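Local coordinates for variable region-containing chitin-binding protein 3 (Branchiostoma floridae, PDB 1XT5) that is an immune-type receptor of amphioxus, here its first immunoglobulin V-set domain, whose full-length form probably binds chitin and may hydrolyse it, at residues A[110-113]-A[114-118]. Sequence-based numbering, arbitrary orientation.
Sequences QVAQ and WSIRT. With SO4 (sulfate ion), chain B.
The R117 guanidinium and the Q113 amide meet with their planes 67° apart, the side chains crossing at about a right angle and Q113 NE2 lying oblique to the guanidinium, 3.5 Å from R117 NH2. S115 O sits over one guanidinium face, 4.3 Å above the plane and nearer its margin than its centre, while the edge faces a sulfate whose sulfur lies in the plane. Two bonds leave that edge for the one anion, NE to sulfate O1 at 2.9 Å and NH2 to sulfate O2 at 2.8 Å, both somewhat bent. Extended beyond CG (chi2 177°), Q113 brings NE2 to 3.0 Å from the same sulfate O2, in a fairly straight bond (166°); NE2 also bonds D33. Its other end, OE1, accepts a bond from a water 2.7 Å away, which donates to sulfate O4 as well and accepts from T118 OG1. On the inner side of the bend, the I116 CD1 methyl rests 3.9 Å from A112 CB, with I116 at the centre of an inverse gamma turn. This is the loop after strand 105-112, the equivalent of CDR3 in a V domain. S3 OG and Q2 NE2 are also hydrogen-bonded to the anion. The sulfate, probably from the crystallisation liquor, therefore joins Q113, R117 and the N-terminal residues, and the positive guanidinium probably offsets part of its charge.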
# COMPACT_ATOMS: atom_id res chain seq x y z
N GLN A 110 -2.97 -2.75 -1.86
CA GLN A 110 -3.32 -3.40 -3.11
C GLN A 110 -2.05 -3.55 -3.93
O GLN A 110 -1.31 -2.58 -4.12
CB GLN A 110 -4.35 -2.58 -3.86
CG GLN A 110 -4.73 -3.19 -5.20
CD GLN A 110 -5.77 -2.35 -5.86
OE1 GLN A 110 -6.94 -2.41 -5.53
NE2 GLN A 110 -5.34 -1.46 -6.72
N VAL A 111 -1.80 -4.75 -4.45
CA VAL A 111 -0.67 -4.99 -5.31
C VAL A 111 -1.22 -5.68 -6.57
O VAL A 111 -2.00 -6.64 -6.47
CB VAL A 111 0.43 -5.82 -4.63
CG1 VAL A 111 1.67 -5.91 -5.53
CG2 VAL A 111 0.81 -5.26 -3.28
N ALA A 112 -0.84 -5.18 -7.74
CA ALA A 112 -1.44 -5.66 -8.97
C ALA A 112 -0.40 -5.69 -10.09
O ALA A 112 0.50 -4.84 -10.14
CB ALA A 112 -2.58 -4.74 -9.43
N GLN A 113 -0.58 -6.62 -11.00
CA GLN A 113 0.11 -6.53 -12.26
C GLN A 113 -0.17 -5.18 -12.93
O GLN A 113 -1.26 -4.64 -12.76
CB GLN A 113 -0.35 -7.61 -13.21
CG GLN A 113 -0.07 -9.00 -12.73
CD GLN A 113 -0.63 -10.02 -13.71
OE1 GLN A 113 -1.83 -10.02 -13.99
NE2 GLN A 113 0.23 -10.86 -14.24
N TRP A 114 0.76 -4.67 -13.70
CA TRP A 114 0.53 -3.41 -14.41
C TRP A 114 -0.69 -3.48 -15.33
O TRP A 114 -1.38 -2.48 -15.50
CB TRP A 114 1.71 -3.02 -15.27
CG TRP A 114 2.91 -2.55 -14.52
CD1 TRP A 114 3.12 -2.46 -13.19
CD2 TRP A 114 4.14 -2.07 -15.11
NE1 TRP A 114 4.34 -1.97 -12.89
CE2 TRP A 114 5.01 -1.72 -14.07
CE3 TRP A 114 4.56 -1.90 -16.43
CZ2 TRP A 114 6.30 -1.23 -14.28
CZ3 TRP A 114 5.82 -1.42 -16.65
CH2 TRP A 114 6.66 -1.09 -15.61
N SER A 115 -0.84 -4.61 -15.99
CA SER A 115 -2.03 -4.90 -16.78
C SER A 115 -2.67 -6.13 -16.15
O SER A 115 -2.09 -7.24 -16.15
CB SER A 115 -1.68 -5.11 -18.23
OG SER A 115 -2.86 -5.46 -18.96
N ILE A 116 -3.85 -5.93 -15.58
CA ILE A 116 -4.51 -7.01 -14.82
C ILE A 116 -5.23 -7.90 -15.81
O ILE A 116 -6.39 -7.70 -16.12
CB ILE A 116 -5.44 -6.44 -13.75
CG1 ILE A 116 -4.73 -5.47 -12.83
CG2 ILE A 116 -6.13 -7.55 -12.97
CD1 ILE A 116 -5.61 -4.64 -11.95
N ARG A 117 -4.50 -8.88 -16.35
CA ARG A 117 -5.03 -9.70 -17.43
C ARG A 117 -6.17 -10.57 -17.02
O ARG A 117 -7.08 -10.92 -17.81
CB ARG A 117 -3.92 -10.58 -18.06
CG ARG A 117 -2.99 -9.75 -18.94
CD ARG A 117 -1.97 -10.56 -19.69
NE ARG A 117 -0.93 -11.08 -18.80
CZ ARG A 117 0.21 -10.45 -18.51
NH1 ARG A 117 0.51 -9.25 -18.99
NH2 ARG A 117 1.08 -11.05 -17.68
N THR A 118 -6.12 -11.00 -15.78
CA THR A 118 -7.07 -11.89 -15.18
C THR A 118 -7.28 -11.49 -13.72
O THR A 118 -6.51 -10.73 -13.15
CB THR A 118 -6.61 -13.37 -15.13
OG1 THR A 118 -5.61 -13.50 -14.08
CG2 THR A 118 -6.09 -13.89 -16.48
S SO4 B . -0.96 -14.11 -16.87
O1 SO4 B . -0.75 -13.96 -18.38
O2 SO4 B . -0.24 -13.02 -16.20
O3 SO4 B . -0.56 -15.36 -16.40
O4 SO4 B . -2.39 -13.94 -16.64
O HOH W 1 -3.27 -12.27 -14.63